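Local coordinates for hypothetical protein (Bacteroides caccae, PDB 4M8R), which is of unknown function, but pairs an N-terminal Ig-like domain with a WD40-like domain, probably a beta-propeller, at residues A[254-259]-A[275-280]; A[282-287]-A[302-307]; A[47-52]-A[87-92]. All coordinates share one frame; numbering follows the deposited sequence.

Contact 1: A[254-259]-A[275-280]; sequences PEQFGD and ARKGNG
Gln-256 carries CG anti to its carbonyl carbon (chi1 -59°) and runs on extended, which lays its chain along the carbonyl of Arg-276; a similar first torsion at Phe-257 (chi1 -57°) turns that ring so that the methyl of Ala-275 sits over one face. The site belongs to a WD40-like domain of probable beta-propeller fold: a 3-10 turn at 254-256 and the loop after it meet the end of strand 270-276, where a type I beta turn from Lys-277 to Gly-280 begins the hairpin to strand 282-288. The firm tie is Arg-276 N to Gln-256 O, 2.9 Å and nearly straight (168° at the hydrogen), arriving in the carbonyl plane on a lone pair. The same oxygen also takes a CA-H contact from Ala-275 CA at 3.3 Å. The reverse bond, Gln-256 NE2 to Arg-276 O at 3.1 Å, is bent and weak, and the amide has another hold through OE1 on Thr-253 N. Asp-259 lies near the extended chain of Arg-276, but its carboxylate pairs with Arg-153. Leu-197 and Leu-248 also pack on the buried Phe-257. Ala-275 CB stands 3.8 Å above the Phe-257 plane, toward the rim, with CE2 its nearest ring atom, while Pro-254 O lies in the ring plane at the edge.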
loop_
_atom_site.group_PDB
_atom_site.type_symbol
_atom_site.label_atom_id
_atom_site.label_comp_id
_atom_site.label_asym_id
_atom_site.label_seq_id
_atom_site.Cartn_x
_atom_site.Cartn_y
_atom_site.Cartn_z
ATOM N N PRO A 254 -1.361 -1.289 42.601
ATOM C CA PRO A 254 -2.083 -0.936 41.366
ATOM C C PRO A 254 -2.746 0.450 41.337
ATOM O O PRO A 254 -2.794 1.085 40.279
ATOM C CB PRO A 254 -3.150 -2.039 41.235
ATOM C CG PRO A 254 -3.107 -2.829 42.496
ATOM C CD PRO A 254 -1.760 -2.613 43.110
ATOM N N GLU A 255 -3.237 0.917 42.483
ATOM C CA GLU A 255 -3.897 2.233 42.562
ATOM C C GLU A 255 -2.958 3.406 42.233
ATOM O O GLU A 255 -3.421 4.519 41.976
ATOM C CB GLU A 255 -4.555 2.455 43.936
ATOM C CG GLU A 255 -3.682 2.119 45.143
ATOM C CD GLU A 255 -3.874 0.696 45.654
ATOM O OE1 GLU A 255 -4.358 -0.168 44.889
ATOM O OE2 GLU A 255 -3.534 0.440 46.826
ATOM N N GLN A 256 -1.652 3.152 42.232
ATOM C CA GLN A 256 -0.650 4.172 41.919
ATOM C C GLN A 256 -0.464 4.437 40.419
ATOM O O GLN A 256 0.251 5.365 40.044
ATOM C CB GLN A 256 0.691 3.770 42.531
ATOM C CG GLN A 256 0.644 3.607 44.043
ATOM C CD GLN A 256 2.003 3.302 44.632
ATOM O OE1 GLN A 256 2.559 2.237 44.404
ATOM N NE2 GLN A 256 2.547 4.240 45.386
ATOM N N PHE A 257 -1.106 3.632 39.573
ATOM C CA PHE A 257 -0.930 3.712 38.122
ATOM C C PHE A 257 -2.234 4.051 37.414
ATOM O O PHE A 257 -3.318 3.944 37.990
ATOM C CB PHE A 257 -0.439 2.367 37.581
ATOM C CG PHE A 257 0.837 1.882 38.205
ATOM C CD1 PHE A 257 0.830 1.311 39.471
ATOM C CD2 PHE A 257 2.039 1.976 37.524
ATOM C CE1 PHE A 257 2.001 0.856 40.050
ATOM C CE2 PHE A 257 3.216 1.520 38.098
ATOM C CZ PHE A 257 3.196 0.958 39.361
ATOM N N GLY A 258 -2.116 4.450 36.152
ATOM C CA GLY A 258 -3.275 4.602 35.276
ATOM C C GLY A 258 -3.866 5.996 35.159
ATOM O O GLY A 258 -4.838 6.191 34.432
ATOM N N ASP A 259 -3.294 6.971 35.862
ATOM C CA ASP A 259 -3.772 8.348 35.752
ATOM C C ASP A 259 -3.426 8.934 34.386
ATOM O O ASP A 259 -4.157 9.773 33.860
ATOM C CB ASP A 259 -3.202 9.208 36.877
ATOM C CG ASP A 259 -3.772 8.833 38.232
ATOM O OD1 ASP A 259 -5.008 8.664 38.325
ATOM O OD2 ASP A 259 -2.986 8.702 39.197
ATOM N N ALA A 275 4.133 6.585 38.124
ATOM C CA ALA A 275 3.407 6.103 39.291
ATOM C C ALA A 275 3.370 7.173 40.375
ATOM O O ALA A 275 4.378 7.834 40.647
ATOM C CB ALA A 275 4.055 4.836 39.826
ATOM N N ARG A 276 2.203 7.317 40.998
ATOM C CA ARG A 276 1.986 8.282 42.067
ATOM C C ARG A 276 2.216 7.617 43.427
ATOM O O ARG A 276 1.558 6.633 43.754
ATOM C CB ARG A 276 0.554 8.813 41.977
ATOM C CG ARG A 276 0.247 9.990 42.887
ATOM C CD ARG A 276 -1.245 10.286 42.908
ATOM N NE ARG A 276 -1.526 11.622 43.427
ATOM C CZ ARG A 276 -1.494 11.967 44.716
ATOM N NH1 ARG A 276 -1.193 11.079 45.661
ATOM N NH2 ARG A 276 -1.766 13.221 45.061
ATOM N N LYS A 277 3.146 8.152 44.214
ATOM C CA LYS A 277 3.388 7.642 45.571
ATOM C C LYS A 277 2.338 8.173 46.551
ATOM O O LYS A 277 1.623 9.134 46.249
ATOM C CB LYS A 277 4.798 7.995 46.057
ATOM C CG LYS A 277 5.897 7.113 45.482
ATOM C CD LYS A 277 7.207 7.314 46.229
ATOM C CE LYS A 277 8.361 6.572 45.570
ATOM N NZ LYS A 277 8.217 5.092 45.656
ATOM N N GLY A 278 2.259 7.539 47.722
ATOM C CA GLY A 278 1.306 7.920 48.766
ATOM C C GLY A 278 1.423 9.373 49.193
ATOM O O GLY A 278 0.416 10.034 49.449
ATOM N N ASN A 279 2.659 9.872 49.253
ATOM C CA ASN A 279 2.935 11.255 49.658
ATOM C C ASN A 279 2.724 12.318 48.560
ATOM O O ASN A 279 3.084 13.479 48.751
ATOM C CB ASN A 279 4.363 11.366 50.227
ATOM C CG ASN A 279 5.442 11.034 49.202
ATOM O OD1 ASN A 279 5.162 10.484 48.137
ATOM N ND2 ASN A 279 6.685 11.368 49.526
ATOM N N GLY A 280 2.158 11.929 47.418
ATOM C CA GLY A 280 1.861 12.877 46.335
ATOM C C GLY A 280 2.993 13.110 45.345
ATOM O O GLY A 280 2.839 13.881 44.394
#

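Contact 2: A[282-287]-A[302-307]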
loop_
_atom_site.group_PDB
_atom_site.type_symbol
_atom_site.label_atom_id
_atom_site.label_comp_id
_atom_site.label_asym_id
_atom_site.label_seq_id
_atom_site.Cartn_x
_atom_site.Cartn_y
_atom_site.Cartn_z
ATOM N N TRP A 282 5.819 11.625 42.443
ATOM C CA TRP A 282 5.703 10.747 41.277
ATOM C C TRP A 282 7.074 10.217 40.850
ATOM O O TRP A 282 8.082 10.911 40.979
ATOM C CB TRP A 282 5.075 11.498 40.096
ATOM C CG TRP A 282 3.659 11.981 40.312
ATOM C CD1 TRP A 282 3.246 12.956 41.170
ATOM C CD2 TRP A 282 2.485 11.536 39.619
ATOM N NE1 TRP A 282 1.887 13.135 41.071
ATOM C CE2 TRP A 282 1.395 12.276 40.126
ATOM C CE3 TRP A 282 2.247 10.577 38.626
ATOM C CZ2 TRP A 282 0.086 12.088 39.676
ATOM C CZ3 TRP A 282 0.946 10.390 38.178
ATOM C CH2 TRP A 282 -0.117 11.144 38.706
ATOM N N VAL A 283 7.102 8.996 40.325
ATOM C CA VAL A 283 8.335 8.408 39.792
ATOM C C VAL A 283 8.112 7.865 38.380
ATOM O O VAL A 283 7.011 7.417 38.056
ATOM C CB VAL A 283 8.873 7.265 40.683
ATOM C CG1 VAL A 283 9.270 7.796 42.052
ATOM C CG2 VAL A 283 7.856 6.137 40.816
ATOM N N PRO A 284 9.157 7.906 37.537
ATOM C CA PRO A 284 9.082 7.233 36.249
ATOM C C PRO A 284 9.304 5.731 36.412
ATOM O O PRO A 284 10.164 5.311 37.194
ATOM C CB PRO A 284 10.212 7.877 35.445
ATOM C CG PRO A 284 11.184 8.367 36.455
ATOM C CD PRO A 284 10.456 8.565 37.749
HETATM N N MSE A 285 8.523 4.939 35.682
HETATM C CA MSE A 285 8.582 3.484 35.767
HETATM C C MSE A 285 8.579 2.940 34.369
HETATM O O MSE A 285 7.698 3.273 33.573
HETATM C CB MSE A 285 7.372 3.036 36.588
HETATM C CG MSE A 285 6.957 1.579 36.392
HETATM SE SE MSE A 285 7.711 0.447 37.811
HETATM C CE MSE A 285 6.878 1.294 39.379
ATOM N N LEU A 286 9.562 2.101 34.054
ATOM C CA LEU A 286 9.637 1.458 32.744
ATOM C C LEU A 286 9.113 0.029 32.808
ATOM O O LEU A 286 9.204 -0.635 33.849
ATOM C CB LEU A 286 11.074 1.461 32.227
ATOM C CG LEU A 286 11.714 2.837 32.040
ATOM C CD1 LEU A 286 13.142 2.691 31.537
ATOM C CD2 LEU A 286 10.893 3.693 31.087
ATOM N N TYR A 287 8.554 -0.435 31.694
ATOM C CA TYR A 287 8.034 -1.793 31.598
ATOM C C TYR A 287 8.503 -2.445 30.304
ATOM O O TYR A 287 8.331 -1.894 29.220
ATOM C CB TYR A 287 6.508 -1.791 31.688
ATOM C CG TYR A 287 5.855 -3.120 31.362
ATOM C CD1 TYR A 287 5.848 -4.162 32.284
ATOM C CD2 TYR A 287 5.236 -3.331 30.136
ATOM C CE1 TYR A 287 5.246 -5.375 31.988
ATOM C CE2 TYR A 287 4.635 -4.541 29.832
ATOM C CZ TYR A 287 4.639 -5.558 30.761
ATOM O OH TYR A 287 4.038 -6.758 30.460
ATOM N N ASP A 302 6.884 16.213 41.261
ATOM C CA ASP A 302 5.516 16.560 41.654
ATOM C C ASP A 302 4.476 16.194 40.600
ATOM O O ASP A 302 3.285 16.159 40.900
ATOM C CB ASP A 302 5.431 18.047 41.996
ATOM C CG ASP A 302 6.279 18.408 43.198
ATOM O OD1 ASP A 302 6.202 17.684 44.210
ATOM O OD2 ASP A 302 7.018 19.413 43.132
ATOM N N ALA A 303 4.924 15.945 39.372
ATOM C CA ALA A 303 4.077 15.338 38.339
ATOM C C ALA A 303 4.945 14.794 37.212
ATOM O O ALA A 303 5.968 15.392 36.858
ATOM C CB ALA A 303 3.069 16.339 37.793
ATOM N N ILE A 304 4.550 13.642 36.674
ATOM C CA ILE A 304 5.257 13.025 35.561
ATOM C C ILE A 304 4.241 12.455 34.582
ATOM O O ILE A 304 3.385 11.655 34.965
ATOM C CB ILE A 304 6.201 11.898 36.020
ATOM C CG1 ILE A 304 7.247 12.442 37.000
ATOM C CG2 ILE A 304 6.900 11.263 34.821
ATOM C CD1 ILE A 304 8.181 11.387 37.549
ATOM N N ILE A 305 4.339 12.878 33.327
ATOM C CA ILE A 305 3.476 12.375 32.271
ATOM C C ILE A 305 4.346 11.917 31.100
ATOM O O ILE A 305 5.130 12.705 30.574
ATOM C CB ILE A 305 2.505 13.463 31.777
ATOM C CG1 ILE A 305 1.745 14.082 32.956
ATOM C CG2 ILE A 305 1.529 12.884 30.756
ATOM C CD1 ILE A 305 0.915 15.295 32.581
ATOM N N PRO A 306 4.211 10.646 30.684
ATOM C CA PRO A 306 4.935 10.212 29.498
ATOM C C PRO A 306 4.340 10.813 28.225
ATOM O O PRO A 306 3.144 11.097 28.178
ATOM C CB PRO A 306 4.744 8.686 29.492
ATOM C CG PRO A 306 4.121 8.335 30.798
ATOM C CD PRO A 306 3.403 9.559 31.258
ATOM N N PHE A 307 5.169 10.999 27.204
ATOM C CA PHE A 307 4.685 11.480 25.915
ATOM C C PHE A 307 5.465 10.873 24.763
ATOM O O PHE A 307 6.506 10.252 24.962
ATOM C CB PHE A 307 4.782 13.006 25.845
ATOM C CG PHE A 307 6.192 13.525 25.903
ATOM C CD1 PHE A 307 6.971 13.584 24.756
ATOM C CD2 PHE A 307 6.740 13.952 27.100
ATOM C CE1 PHE A 307 8.271 14.057 24.807
ATOM C CE2 PHE A 307 8.037 14.431 27.155
ATOM C CZ PHE A 307 8.806 14.481 26.011
#
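The indole of Trp-282 lies with one face on the backbone of the facing strand: Ala-303 CA and Ile-304 N each stand 3.8 Å from its plane, displaced toward the rim, and Ala-303 CA makes a CH-pi contact with the five-membered ring. The aliphatic part of Arg-276, through CG, covers the opposite face. Asp-302 O comes within 3.2 Å of Trp-282 CD1, yet the angle at NE1 is too poor for a hydrogen bond. Having CG anti to the carbonyl carbon (chi1 -63°) lays the indole across the start of the next strand. Strands 282-287 and 303-307 belong to successive sheets, consistent with neighbouring blades of a beta-propeller; their axes approach to 6.3 Å at 27°, with no hydrogen bond between the two segments. Asp-302 and Ala-303 form a classic beta bulge against strand 325-333, and the carboxylate of Asp-302 is held by Lys-281 NZ and Ser-334 N. The Ile-304 side chain packs at the foot of the indole, not on its ring. Its CG1, anti to its own carbonyl carbon, meets Trp-282 CB at 3.9 Å, and CD1 reaches on to Pro-284 CD at 3.6 Å, the two side chains crossing at a slant. Tyr-329 packs against both Pro-284 and Ile-304.

Contact 3: A[47-52]-A[87-92]. With PO4 (phosphate ion), chain C; PO4 (phosphate ion), chain D.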
loop_
_atom_site.group_PDB
_atom_site.type_symbol
_atom_site.label_atom_id
_atom_site.label_comp_id
_atom_site.label_asym_id
_atom_site.label_seq_id
_atom_site.Cartn_x
_atom_site.Cartn_y
_atom_site.Cartn_z
ATOM N N ASP A 47 -25.903 -7.743 4.747
ATOM C CA ASP A 47 -24.949 -7.661 3.643
ATOM C C ASP A 47 -25.071 -6.266 3.026
ATOM O O ASP A 47 -26.171 -5.814 2.724
ATOM C CB ASP A 47 -25.224 -8.737 2.581
ATOM C CG ASP A 47 -24.656 -10.121 2.960
ATOM O OD1 ASP A 47 -24.106 -10.299 4.074
ATOM O OD2 ASP A 47 -24.757 -11.047 2.125
ATOM N N PHE A 48 -23.939 -5.592 2.844
ATOM C CA PHE A 48 -23.905 -4.224 2.325
ATOM C C PHE A 48 -23.345 -4.186 0.906
ATOM O O PHE A 48 -22.387 -4.893 0.594
ATOM C CB PHE A 48 -23.021 -3.341 3.215
ATOM C CG PHE A 48 -23.511 -3.209 4.632
ATOM C CD1 PHE A 48 -23.277 -4.213 5.560
ATOM C CD2 PHE A 48 -24.166 -2.066 5.046
ATOM C CE1 PHE A 48 -23.712 -4.086 6.866
ATOM C CE2 PHE A 48 -24.606 -1.934 6.347
ATOM C CZ PHE A 48 -24.385 -2.948 7.258
ATOM N N ARG A 49 -23.936 -3.343 0.065
ATOM C CA ARG A 49 -23.415 -3.062 -1.272
ATOM C C ARG A 49 -23.435 -1.558 -1.501
ATOM O O ARG A 49 -24.470 -0.929 -1.324
ATOM C CB ARG A 49 -24.274 -3.742 -2.326
ATOM C CG ARG A 49 -23.728 -3.617 -3.745
ATOM C CD ARG A 49 -24.842 -3.723 -4.777
ATOM N NE ARG A 49 -25.740 -2.569 -4.722
ATOM C CZ ARG A 49 -26.864 -2.450 -5.423
ATOM N NH1 ARG A 49 -27.253 -3.413 -6.255
ATOM N NH2 ARG A 49 -27.609 -1.360 -5.284
ATOM N N TRP A 50 -22.300 -0.980 -1.884
ATOM C CA TRP A 50 -22.227 0.465 -2.094
ATOM C C TRP A 50 -21.385 0.895 -3.294
ATOM O O TRP A 50 -20.498 0.178 -3.738
ATOM C CB TRP A 50 -21.715 1.161 -0.832
ATOM C CG TRP A 50 -20.287 0.871 -0.483
ATOM C CD1 TRP A 50 -19.183 1.451 -1.019
ATOM C CD2 TRP A 50 -19.817 -0.041 0.515
ATOM N NE1 TRP A 50 -18.051 0.949 -0.432
ATOM C CE2 TRP A 50 -18.409 0.034 0.516
ATOM C CE3 TRP A 50 -20.447 -0.916 1.410
ATOM C CZ2 TRP A 50 -17.611 -0.737 1.373
ATOM C CZ3 TRP A 50 -19.653 -1.688 2.264
ATOM C CH2 TRP A 50 -18.247 -1.589 2.234
ATOM N N ASP A 51 -21.689 2.089 -3.799
ATOM C CA ASP A 51 -20.925 2.739 -4.863
ATOM C C ASP A 51 -20.535 4.133 -4.387
ATOM O O ASP A 51 -21.402 4.988 -4.239
ATOM C CB ASP A 51 -21.788 2.859 -6.118
ATOM C CG ASP A 51 -22.353 1.529 -6.564
ATOM O OD1 ASP A 51 -21.558 0.694 -7.051
ATOM O OD2 ASP A 51 -23.580 1.320 -6.423
ATOM N N LEU A 52 -19.248 4.367 -4.137
ATOM C CA LEU A 52 -18.803 5.662 -3.597
ATOM C C LEU A 52 -19.006 6.816 -4.584
ATOM O O LEU A 52 -19.521 7.873 -4.208
ATOM C CB LEU A 52 -17.340 5.599 -3.152
ATOM C CG LEU A 52 -17.029 4.702 -1.951
ATOM C CD1 LEU A 52 -15.566 4.830 -1.546
ATOM C CD2 LEU A 52 -17.926 5.031 -0.766
ATOM N N GLU A 87 -23.352 5.010 2.225
ATOM C CA GLU A 87 -24.714 4.772 1.768
ATOM C C GLU A 87 -24.760 3.435 1.051
ATOM O O GLU A 87 -24.024 3.223 0.098
ATOM C CB GLU A 87 -25.192 5.880 0.839
ATOM C CG GLU A 87 -26.549 5.600 0.210
ATOM C CD GLU A 87 -27.070 6.774 -0.584
ATOM O OE1 GLU A 87 -27.095 7.894 -0.035
ATOM O OE2 GLU A 87 -27.476 6.574 -1.747
ATOM N N SER A 88 -25.629 2.542 1.510
ATOM C CA SER A 88 -25.602 1.155 1.068
ATOM C C SER A 88 -26.978 0.567 0.842
ATOM O O SER A 88 -27.926 0.874 1.565
ATOM C CB SER A 88 -24.910 0.299 2.125
ATOM O OG SER A 88 -23.547 0.640 2.243
ATOM N N ARG A 89 -27.062 -0.298 -0.159
ATOM C CA ARG A 89 -28.133 -1.279 -0.247
ATOM C C ARG A 89 -27.830 -2.353 0.796
ATOM O O ARG A 89 -26.789 -3.019 0.722
ATOM C CB ARG A 89 -28.178 -1.904 -1.645
ATOM C CG ARG A 89 -28.947 -3.215 -1.754
ATOM C CD ARG A 89 -28.818 -3.780 -3.160
ATOM N NE ARG A 89 -29.556 -5.031 -3.362
ATOM C CZ ARG A 89 -29.061 -6.257 -3.180
ATOM N NH1 ARG A 89 -27.808 -6.448 -2.776
ATOM N NH2 ARG A 89 -29.836 -7.309 -3.410
ATOM N N VAL A 90 -28.730 -2.508 1.763
ATOM C CA VAL A 90 -28.543 -3.471 2.842
ATOM C C VAL A 90 -29.584 -4.572 2.727
ATOM O O VAL A 90 -30.784 -4.294 2.756
ATOM C CB VAL A 90 -28.674 -2.804 4.221
ATOM C CG1 VAL A 90 -28.481 -3.825 5.337
ATOM C CG2 VAL A 90 -27.663 -1.674 4.353
ATOM N N GLU A 91 -29.124 -5.814 2.597
ATOM C CA GLU A 91 -30.018 -6.958 2.628
ATOM C C GLU A 91 -29.958 -7.580 4.014
ATOM O O GLU A 91 -28.870 -7.785 4.563
ATOM C CB GLU A 91 -29.643 -7.988 1.567
ATOM C CG GLU A 91 -30.666 -9.109 1.443
ATOM C CD GLU A 91 -30.563 -9.888 0.146
ATOM O OE1 GLU A 91 -29.561 -9.726 -0.593
ATOM O OE2 GLU A 91 -31.491 -10.680 -0.130
ATOM N N ILE A 92 -31.138 -7.864 4.565
ATOM C CA ILE A 92 -31.293 -8.317 5.941
ATOM C C ILE A 92 -31.679 -9.791 5.953
ATOM O O ILE A 92 -32.681 -10.180 5.352
ATOM C CB ILE A 92 -32.369 -7.481 6.658
ATOM C CG1 ILE A 92 -31.977 -6.003 6.632
ATOM C CG2 ILE A 92 -32.554 -7.937 8.097
ATOM C CD1 ILE A 92 -33.082 -5.066 7.058
HETATM P P PO4 C . -30.772 -2.180 -7.166
HETATM O O1 PO4 C . -31.478 -2.725 -5.938
HETATM O O2 PO4 C . -30.156 -0.840 -6.858
HETATM O O3 PO4 C . -29.687 -3.128 -7.586
HETATM O O4 PO4 C . -31.753 -2.076 -8.302
HETATM P P PO4 D . -32.701 -8.645 -5.415
HETATM O O1 PO4 D . -32.259 -9.724 -4.455
HETATM O O2 PO4 D . -32.006 -7.338 -5.119
HETATM O O3 PO4 D . -32.388 -9.038 -6.838
HETATM O O4 PO4 D . -34.185 -8.466 -5.233
HETATM O O HOH W 1 -24.384 2.773 -2.659
#
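Arg-49 and Arg-89 face each other as a hydrogen-bonded antiparallel pair, Arg-49 N to Arg-89 O and Arg-89 N to Arg-49 O both 2.9 Å. Asp-47 and Glu-91 form the next such pair, so four backbone donors and four acceptors are satisfied within the ladder. Where it ends, a water accepts from Asp-51 N and donates to Glu-87 O. The Arg-49 chain bends at chi3 (68°), bringing its guanidinium flat against Arg-89, whose CD stands 3.3 Å above the centre of that plane. From the edge, NH1 and NH2 of Arg-49 grip two oxygens of one phosphate, O3 at 2.8 Å and O2 at 3.0 Å, both bonds almost straight. Arg-89 NH2 holds O2 of a second phosphate at 2.8 Å. The two ions, probably from the crystallisation liquor, are also held by Lys-105 and by Arg-213 and Asn-238 of the second subunit, and would offset the gathered positive charge. Arg-49 NH1 also bonds to Pro-240 O and Arg-89 NH1 to Asn-238 O, both of the second subunit. An alanine at Arg-49 is likely to leave the first phosphate without its two-pronged hold and Pro-240 O without its donor. Glu-91 is satisfied by Ser-102 and by Asn-238 of the second subunit, Asp-47 by Lys-234 of that subunit, and Ser-88 OG by Pro-86 O. On the other face Phe-48 CD2 packs on Val-90 CG2 at 3.6 Å. Antiparallel pairing of this kind, here between strands 43-50 and 88-96, builds the sheets of Ig-like domains.

In the fold
Contacts 1 and 2 adjoin in the WD40-like domain, their centres 10 Å apart, and share one sheet: strands 270-276 and 282-288 are neighbours in it, and Phe-257 CZ packs on CE of selenomethionine Met-285 at 3.7 Å. Contact 1, partly exposed, ties a loop to a strand end with one firm backbone bond and a weak amide one; contact 2, buried, joins two sheets by packing without hydrogen bonds across it. Contact 3 lies in the Ig-like domain beyond the chain's centre, about 49 and 48 Å from the other two, centre to centre. There alone the segments pair as neighbouring strands, and of the three only this contact meets other subunits, with charged groups at the interface.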